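Local atomic coordinates of YaeQ family protein (Pseudomonas syringae pv. tomato, PDB entry 2OT9), a protein that is of unknown function but belongs to the YaeQ family, which is grouped with the PDDEXK nuclease-like proteins, and binds meso-tartaric acid in this crystal. Residues A[46-51]-A[150-155]; A[108-113]-A[129-134]. All coordinates share one frame; numbering follows the deposited sequence.

Interaction 1 (A[46-51]-A[150-155]); sequences AYAFWY and WDVMIS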
ATOM      1  N   ALA A  46      -1.382   0.565   2.788  1.00 22.03           N
ATOM      2  CA  ALA A  46       0.081   0.759   2.695  1.00 22.82           C
ATOM      3  C   ALA A  46       0.511   2.070   3.364  1.00 22.61           C
ATOM      4  O   ALA A  46       1.533   2.133   4.044  1.00 22.86           O
ATOM      5  CB  ALA A  46       0.536   0.756   1.206  1.00 21.59           C
ATOM      6  N   TYR A  47      -0.256   3.124   3.121  1.00 22.99           N
ATOM      7  CA  TYR A  47      -0.002   4.425   3.737  1.00 23.45           C
ATOM      8  C   TYR A  47       0.047   4.327   5.266  1.00 23.91           C
ATOM      9  O   TYR A  47       0.971   4.865   5.890  1.00 24.06           O
ATOM     10  CB  TYR A  47      -1.062   5.458   3.298  1.00 23.78           C
ATOM     11  CG  TYR A  47      -0.737   6.862   3.769  1.00 22.73           C
ATOM     12  CD1 TYR A  47       0.221   7.632   3.113  1.00 21.96           C
ATOM     13  CD2 TYR A  47      -1.366   7.399   4.891  1.00 22.95           C
ATOM     14  CE1 TYR A  47       0.546   8.900   3.555  1.00 23.89           C
ATOM     15  CE2 TYR A  47      -1.057   8.670   5.345  1.00 24.24           C
ATOM     16  CZ  TYR A  47      -0.100   9.416   4.672  1.00 24.58           C
ATOM     17  OH  TYR A  47       0.217  10.670   5.114  1.00 26.59           O
ATOM     18  N   ALA A  48      -0.963   3.673   5.866  1.00 23.61           N
ATOM     19  CA  ALA A  48      -1.019   3.499   7.319  1.00 23.25           C
ATOM     20  C   ALA A  48       0.131   2.598   7.798  1.00 22.89           C
ATOM     21  O   ALA A  48       0.803   2.894   8.802  1.00 22.88           O
ATOM     22  CB  ALA A  48      -2.373   2.918   7.744  1.00 23.37           C
ATOM     23  N   PHE A  49       0.385   1.531   7.045  1.00 22.41           N
ATOM     24  CA  PHE A  49       1.319   0.485   7.447  1.00 22.86           C
ATOM     25  C   PHE A  49       2.782   0.941   7.391  1.00 23.48           C
ATOM     26  O   PHE A  49       3.616   0.467   8.166  1.00 23.72           O
ATOM     27  CB  PHE A  49       1.105  -0.747   6.569  1.00 23.56           C
ATOM     28  CG  PHE A  49       1.758  -1.990   7.091  1.00 24.69           C
ATOM     29  CD1 PHE A  49       1.395  -2.520   8.335  1.00 24.99           C
ATOM     30  CD2 PHE A  49       2.712  -2.651   6.327  1.00 23.96           C
ATOM     31  CE1 PHE A  49       1.996  -3.705   8.825  1.00 26.26           C
ATOM     32  CE2 PHE A  49       3.318  -3.837   6.806  1.00 24.67           C
ATOM     33  CZ  PHE A  49       2.960  -4.352   8.048  1.00 24.80           C
ATOM     34  N   TRP A  50       3.083   1.864   6.487  1.00 23.06           N
ATOM     35  CA  TRP A  50       4.431   2.418   6.395  1.00 24.01           C
ATOM     36  C   TRP A  50       4.484   3.919   6.594  1.00 24.33           C
ATOM     37  O   TRP A  50       5.393   4.575   6.086  1.00 24.74           O
ATOM     38  CB  TRP A  50       5.072   2.029   5.060  1.00 23.33           C
ATOM     39  CG  TRP A  50       5.485   0.592   5.007  1.00 22.94           C
ATOM     40  CD1 TRP A  50       6.510   0.002   5.702  1.00 22.87           C
ATOM     41  CD2 TRP A  50       4.909  -0.429   4.193  1.00 22.43           C
ATOM     42  NE1 TRP A  50       6.583  -1.323   5.387  1.00 22.96           N
ATOM     43  CE2 TRP A  50       5.628  -1.614   4.444  1.00 23.40           C
ATOM     44  CE3 TRP A  50       3.847  -0.457   3.270  1.00 25.14           C
ATOM     45  CZ2 TRP A  50       5.330  -2.833   3.795  1.00 23.99           C
ATOM     46  CZ3 TRP A  50       3.546  -1.661   2.621  1.00 24.31           C
ATOM     47  CH2 TRP A  50       4.286  -2.833   2.885  1.00 23.61           C
ATOM     48  N   TYR A  51       3.521   4.448   7.353  1.00 25.16           N
ATOM     49  CA  TYR A  51       3.404   5.879   7.600  1.00 25.52           C
ATOM     50  C   TYR A  51       4.721   6.579   7.977  1.00 26.99           C
ATOM     51  O   TYR A  51       5.474   6.089   8.822  1.00 26.07           O
ATOM     52  CB  TYR A  51       2.348   6.196   8.678  1.00 26.00           C
ATOM     53  CG  TYR A  51       2.265   7.686   8.866  1.00 26.27           C
ATOM     54  CD1 TYR A  51       1.594   8.492   7.933  1.00 26.92           C
ATOM     55  CD2 TYR A  51       2.944   8.314   9.917  1.00 26.94           C
ATOM     56  CE1 TYR A  51       1.573   9.887   8.082  1.00 26.54           C
ATOM     57  CE2 TYR A  51       2.930   9.694  10.061  1.00 29.32           C
ATOM     58  CZ  TYR A  51       2.248  10.469   9.141  1.00 29.21           C
ATOM     59  OH  TYR A  51       2.251  11.840   9.309  1.00 33.16           O
ATOM     60  N   TRP A 150     -10.887   6.374   8.778  1.00 24.10           N
ATOM     61  CA  TRP A 150     -10.437   5.122   9.364  1.00 24.01           C
ATOM     62  C   TRP A 150      -9.744   5.374  10.688  1.00 24.62           C
ATOM     63  O   TRP A 150      -8.871   6.252  10.778  1.00 24.30           O
ATOM     64  CB  TRP A 150      -9.394   4.463   8.465  1.00 23.58           C
ATOM     65  CG  TRP A 150      -9.910   3.685   7.288  1.00 23.00           C
ATOM     66  CD1 TRP A 150     -11.205   3.554   6.852  1.00 23.17           C
ATOM     67  CD2 TRP A 150      -9.098   2.947   6.376  1.00 23.25           C
ATOM     68  NE1 TRP A 150     -11.236   2.744   5.721  1.00 22.52           N
ATOM     69  CE2 TRP A 150      -9.954   2.378   5.407  1.00 22.58           C
ATOM     70  CE3 TRP A 150      -7.716   2.707   6.291  1.00 21.29           C
ATOM     71  CZ2 TRP A 150      -9.474   1.573   4.361  1.00 22.78           C
ATOM     72  CZ3 TRP A 150      -7.239   1.916   5.251  1.00 23.14           C
ATOM     73  CH2 TRP A 150      -8.118   1.364   4.297  1.00 23.32           C
ATOM     74  N   ASP A 151     -10.084   4.568  11.693  1.00 24.92           N
ATOM     75  CA  ASP A 151      -9.201   4.409  12.847  1.00 26.15           C
ATOM     76  C   ASP A 151      -8.416   3.132  12.624  1.00 26.07           C
ATOM     77  O   ASP A 151      -9.008   2.066  12.441  1.00 27.04           O
ATOM     78  CB  ASP A 151      -9.990   4.264  14.140  1.00 26.46           C
ATOM     79  CG  ASP A 151     -10.597   5.572  14.623  1.00 29.42           C
ATOM     80  OD1 ASP A 151     -10.499   6.620  13.943  1.00 31.94           O
ATOM     81  OD2 ASP A 151     -11.171   5.543  15.731  1.00 34.28           O
ATOM     82  N   VAL A 152      -7.093   3.234  12.650  1.00 25.90           N
ATOM     83  CA  VAL A 152      -6.226   2.081  12.434  1.00 25.14           C
ATOM     84  C   VAL A 152      -5.365   1.814  13.666  1.00 25.71           C
ATOM     85  O   VAL A 152      -4.685   2.721  14.174  1.00 24.92           O
ATOM     86  CB  VAL A 152      -5.322   2.278  11.192  1.00 25.27           C
ATOM     87  CG1 VAL A 152      -4.275   1.146  11.069  1.00 23.58           C
ATOM     88  CG2 VAL A 152      -6.172   2.354   9.907  1.00 25.41           C
HETATM   89  N   MSE A 153      -5.423   0.577  14.155  1.00 25.32           N
HETATM   90  CA  MSE A 153      -4.513   0.122  15.193  1.00 25.38           C
HETATM   91  C   MSE A 153      -3.637  -0.980  14.608  1.00 25.50           C
HETATM   92  O   MSE A 153      -4.138  -1.910  13.951  1.00 25.06           O
HETATM   93  CB  MSE A 153      -5.261  -0.378  16.426  1.00 25.69           C
HETATM   94  CG  MSE A 153      -4.335  -1.029  17.483  1.00 27.89           C
HETATM   95 SE   MSE A 153      -5.233  -1.393  19.157  0.45 30.55          SE
HETATM   96  CE  MSE A 153      -5.260   0.418  19.822  1.00 32.26           C
ATOM     97  N   ILE A 154      -2.332  -0.859  14.825  1.00 24.80           N
ATOM     98  CA  ILE A 154      -1.379  -1.882  14.375  1.00 24.70           C
ATOM     99  C   ILE A 154      -0.738  -2.509  15.612  1.00 25.13           C
ATOM    100  O   ILE A 154      -0.072  -1.821  16.418  1.00 24.62           O
ATOM    101  CB  ILE A 154      -0.322  -1.283  13.403  1.00 24.46           C
ATOM    102  CG1 ILE A 154      -1.028  -0.600  12.209  1.00 23.92           C
ATOM    103  CG2 ILE A 154       0.680  -2.365  12.928  1.00 25.38           C
ATOM    104  CD1 ILE A 154      -0.083   0.076  11.202  1.00 21.58           C
ATOM    105  N   SER A 155      -0.963  -3.810  15.773  1.00 24.91           N
ATOM    106  CA  SER A 155      -0.479  -4.535  16.937  1.00 26.06           C
ATOM    107  C   SER A 155       0.022  -5.928  16.549  1.00 26.36           C
ATOM    108  O   SER A 155      -0.696  -6.703  15.909  1.00 26.06           O
ATOM    109  CB  SER A 155      -1.600  -4.623  17.980  1.00 25.79           C
ATOM    110  OG  SER A 155      -1.163  -5.312  19.139  1.00 28.90           O
TER

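Interaction 2 (A[108-113]-A[129-134]); sequences GSLRVW and IAAVPQ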
ATOM      1  N   GLY A 108      -5.522  -9.772  -4.939  1.00 26.87           N
ATOM      2  CA  GLY A 108      -6.079 -10.605  -5.988  1.00 28.06           C
ATOM      3  C   GLY A 108      -5.583 -12.027  -5.812  1.00 29.32           C
ATOM      4  O   GLY A 108      -4.827 -12.324  -4.874  1.00 29.82           O
ATOM      5  N   SER A 109      -6.010 -12.891  -6.727  1.00 29.53           N
ATOM      6  CA  SER A 109      -5.569 -14.271  -6.811  1.00 30.21           C
ATOM      7  C   SER A 109      -4.096 -14.317  -7.232  1.00 29.34           C
ATOM      8  O   SER A 109      -3.734 -13.840  -8.310  1.00 29.29           O
ATOM      9  CB  SER A 109      -6.442 -15.013  -7.828  1.00 30.54           C
ATOM     10  OG  SER A 109      -5.826 -16.215  -8.264  0.70 33.34           O
ATOM     11  N   LEU A 110      -3.257 -14.875  -6.366  1.00 28.75           N
ATOM     12  CA  LEU A 110      -1.803 -14.814  -6.562  1.00 28.24           C
ATOM     13  C   LEU A 110      -1.147 -16.096  -7.059  1.00 27.62           C
ATOM     14  O   LEU A 110       0.055 -16.125  -7.279  1.00 25.85           O
ATOM     15  CB  LEU A 110      -1.126 -14.330  -5.272  1.00 28.46           C
ATOM     16  CG  LEU A 110      -1.307 -12.866  -4.855  1.00 29.29           C
ATOM     17  CD1 LEU A 110      -0.250 -12.580  -3.791  1.00 30.81           C
ATOM     18  CD2 LEU A 110      -1.171 -11.873  -6.027  1.00 25.72           C
ATOM     19  N   ARG A 111      -1.923 -17.156  -7.268  1.00 27.58           N
ATOM     20  CA  ARG A 111      -1.305 -18.445  -7.597  1.00 29.13           C
ATOM     21  C   ARG A 111      -0.394 -18.435  -8.841  1.00 28.88           C
ATOM     22  O   ARG A 111       0.769 -18.873  -8.779  1.00 28.90           O
ATOM     23  CB  ARG A 111      -2.340 -19.590  -7.606  1.00 30.16           C
ATOM     24  CG  ARG A 111      -2.057 -20.677  -6.542  1.00 34.93           C
ATOM     25  CD  ARG A 111      -2.410 -20.261  -5.095  1.00 39.17           C
ATOM     26  NE  ARG A 111      -1.439 -19.351  -4.481  0.70 40.44           N
ATOM     27  CZ  ARG A 111      -1.737 -18.489  -3.508  1.00 41.89           C
ATOM     28  NH1 ARG A 111      -2.980 -18.423  -3.047  1.00 43.88           N
ATOM     29  NH2 ARG A 111      -0.805 -17.693  -2.989  1.00 42.23           N
ATOM     30  N   VAL A 112      -0.878 -17.878  -9.946  1.00 27.38           N
ATOM     31  CA  VAL A 112      -0.072 -17.807 -11.157  1.00 26.52           C
ATOM     32  C   VAL A 112       1.065 -16.771 -11.005  1.00 25.61           C
ATOM     33  O   VAL A 112       2.221 -17.047 -11.318  1.00 24.96           O
ATOM     34  CB  VAL A 112      -0.954 -17.523 -12.409  1.00 26.42           C
ATOM     35  CG1 VAL A 112      -0.086 -17.251 -13.639  1.00 28.00           C
ATOM     36  CG2 VAL A 112      -1.891 -18.697 -12.677  1.00 27.06           C
ATOM     37  N   TRP A 113       0.722 -15.597 -10.494  1.00 24.69           N
ATOM     38  CA  TRP A 113       1.684 -14.507 -10.269  1.00 24.68           C
ATOM     39  C   TRP A 113       2.876 -14.908  -9.382  1.00 24.30           C
ATOM     40  O   TRP A 113       4.035 -14.701  -9.764  1.00 23.53           O
ATOM     41  CB  TRP A 113       0.946 -13.308  -9.653  1.00 25.21           C
ATOM     42  CG  TRP A 113       1.828 -12.135  -9.366  1.00 25.34           C
ATOM     43  CD1 TRP A 113       2.161 -11.132 -10.228  1.00 25.78           C
ATOM     44  CD2 TRP A 113       2.504 -11.855  -8.135  1.00 24.95           C
ATOM     45  NE1 TRP A 113       2.987 -10.229  -9.602  1.00 23.69           N
ATOM     46  CE2 TRP A 113       3.223 -10.656  -8.322  1.00 24.56           C
ATOM     47  CE3 TRP A 113       2.572 -12.504  -6.891  1.00 25.40           C
ATOM     48  CZ2 TRP A 113       4.005 -10.092  -7.317  1.00 25.01           C
ATOM     49  CZ3 TRP A 113       3.338 -11.933  -5.880  1.00 26.53           C
ATOM     50  CH2 TRP A 113       4.041 -10.733  -6.101  1.00 26.66           C
ATOM     51  N   ILE A 129       7.368  -8.266   0.222  1.00 22.16           N
ATOM     52  CA  ILE A 129       6.082  -8.512  -0.427  1.00 22.15           C
ATOM     53  C   ILE A 129       5.135  -9.184   0.546  1.00 22.76           C
ATOM     54  O   ILE A 129       5.446 -10.258   1.093  1.00 22.05           O
ATOM     55  CB  ILE A 129       6.210  -9.431  -1.697  1.00 21.96           C
ATOM     56  CG1 ILE A 129       7.194  -8.849  -2.713  1.00 22.33           C
ATOM     57  CG2 ILE A 129       4.817  -9.674  -2.345  1.00 21.82           C
ATOM     58  CD1 ILE A 129       7.496  -9.771  -3.886  1.00 21.05           C
ATOM     59  N   ALA A 130       3.982  -8.550   0.763  1.00 22.48           N
ATOM     60  CA  ALA A 130       2.926  -9.116   1.589  1.00 23.28           C
ATOM     61  C   ALA A 130       1.643  -9.094   0.772  1.00 23.51           C
ATOM     62  O   ALA A 130       1.458  -8.216  -0.076  1.00 24.97           O
ATOM     63  CB  ALA A 130       2.755  -8.295   2.864  1.00 23.72           C
ATOM     64  N   ALA A 131       0.765 -10.057   1.000  1.00 24.00           N
ATOM     65  CA  ALA A 131      -0.527 -10.103   0.308  1.00 24.19           C
ATOM     66  C   ALA A 131      -1.672  -9.735   1.268  1.00 24.43           C
ATOM     67  O   ALA A 131      -1.675 -10.154   2.430  1.00 24.53           O
ATOM     68  CB  ALA A 131      -0.757 -11.483  -0.273  1.00 24.30           C
ATOM     69  N   VAL A 132      -2.641  -8.978   0.759  1.00 24.26           N
ATOM     70  CA  VAL A 132      -3.845  -8.605   1.497  1.00 24.62           C
ATOM     71  C   VAL A 132      -4.935  -9.628   1.149  1.00 24.45           C
ATOM     72  O   VAL A 132      -5.188  -9.853  -0.035  1.00 25.58           O
ATOM     73  CB  VAL A 132      -4.347  -7.190   1.072  1.00 24.78           C
ATOM     74  CG1 VAL A 132      -5.592  -6.789   1.865  1.00 24.71           C
ATOM     75  CG2 VAL A 132      -3.236  -6.117   1.229  1.00 25.79           C
ATOM     76  N   PRO A 133      -5.564 -10.258   2.157  1.00 24.54           N
ATOM     77  CA  PRO A 133      -6.635 -11.259   1.883  1.00 24.68           C
ATOM     78  C   PRO A 133      -7.838 -10.615   1.184  1.00 25.01           C
ATOM     79  O   PRO A 133      -8.209  -9.488   1.520  1.00 23.44           O
ATOM     80  CB  PRO A 133      -7.048 -11.742   3.292  1.00 24.55           C
ATOM     81  CG  PRO A 133      -5.912 -11.375   4.181  1.00 25.90           C
ATOM     82  CD  PRO A 133      -5.308 -10.107   3.598  1.00 23.89           C
ATOM     83  N   GLN A 134      -8.457 -11.322   0.239  1.00 25.33           N
ATOM     84  CA  GLN A 134      -9.501 -10.705  -0.576  1.00 26.43           C
ATOM     85  C   GLN A 134     -10.777 -10.420   0.206  1.00 25.87           C
ATOM     86  O   GLN A 134     -11.442  -9.416  -0.057  1.00 26.20           O
ATOM     87  CB  GLN A 134      -9.814 -11.518  -1.852  1.00 27.53           C
ATOM     88  CG  GLN A 134     -10.798 -10.806  -2.864  0.80 28.10           C
ATOM     89  CD  GLN A 134     -10.194  -9.640  -3.709  0.80 30.82           C
ATOM     90  OE1 GLN A 134     -10.929  -8.935  -4.409  0.80 33.81           O
ATOM     91  NE2 GLN A 134      -8.887  -9.446  -3.647  1.00 27.61           N
TER
HETATM   92  O   HOH W   1      -6.620 -10.149  -2.332  1.00 29.57           O
HETATM   93  O   HOH W   2      -3.917 -11.568  -2.148  1.00 36.12           O

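Interaction 1 (A[46-51]-A[150-155])
Ile154 reaches from its strand to the last turn of helix 37-49 and ends in the corner between Ala48 and Phe49. Its CD1 methyl does the touching: it lies 3.8 Å from Ala48 O and 4.0 Å from Phe49 CA, so the tip of the side chain rests on the helix backbone as well as on a side chain. The extended chain, with CD1 anti to CA (chi2 178°), carries the methyl out to that reach. Phe49 CD1 comes within 4.1 Å of Ile154 CD1; the two side chains cross at about a right angle, and the methyl meets the ring obliquely. Further back along the strand, Ala48 presents its CB to Val152, where the CG1 branch takes up the contact at 4.2 Å. This is a helix lying against one face of the large mixed sheet, with strand 147-155 placed between strands 6-16 and 158-163. Trp150, Val152 and Ile154 point toward the helix, while Asp151 and the selenomethionine Met153 point to the opposite face. Ala48 and Val152 are also the nearest CA pair of the two segments, 7.4 Å apart. Beyond the two segments, Val159 of the neighbouring strand touches both Phe49 and Val152. Near the C-terminus, Arg179 forms a cation-pi contact with the Phe49 ring and donates from NH2 to Phe49 O.

Interaction 2 (A[108-113]-A[129-134])
Within the beta-alpha-beta unit made of strand 101-106, helix 111-117 and strand 127-131, the start of the helix and the loop before it meet the second strand and the residues after it through two apolar pairs and a pair of bridging waters. Trp113 brings the far corner of its six-membered ring, CH2, to 4.0 Å from Ile129 CG2. The methyl sits at the ring edge, near its plane, and the two side chains arrive from opposite directions. With CG anti to the backbone N (chi1 179°), the indole extends from the helix toward the strand; its NE1 is hydrogen-bonded to Pro87 O, which helps to set how the ring is turned. Two residues along the strand, Ala131 CB packs 3.7 Å from Leu110 CD1. Toward the end of the contact, water takes over: one molecule accepts from Gly108 N at 2.9 Å and donates to Val132 O, and a second donates to Gly108 O and to Val132 O. The Val132 carbonyl therefore receives two water bonds, tying the loop before the helix to the chain just ahead of helix 134-141. Leu104 of strand 101-106 touches both Trp113 and Ile129, giving the close packing of helix on parallel strands that is characteristic of a beta-alpha-beta crossover.

Overall arrangement
The centres of the two interactions lie 20 Å apart and their nearest atoms about 6 Å, without touching. Both bring a helix end or the residues next to it against the same mixed sheet, at different strands: 147-155 in interaction 1 and 127-131 in interaction 2, separated in the sheet order by strands 158-163 and 166-174. Along the chain, interaction 2 is nested inside the loop that interaction 1 closes, between Tyr51 and Trp150. Interaction 1 thus joins parts nearly a hundred residues apart, whereas interaction 2 is local to one crossover. The tartrate lies about 7 Å from the Trp113 side chain, placing interaction 2 beside that pocket.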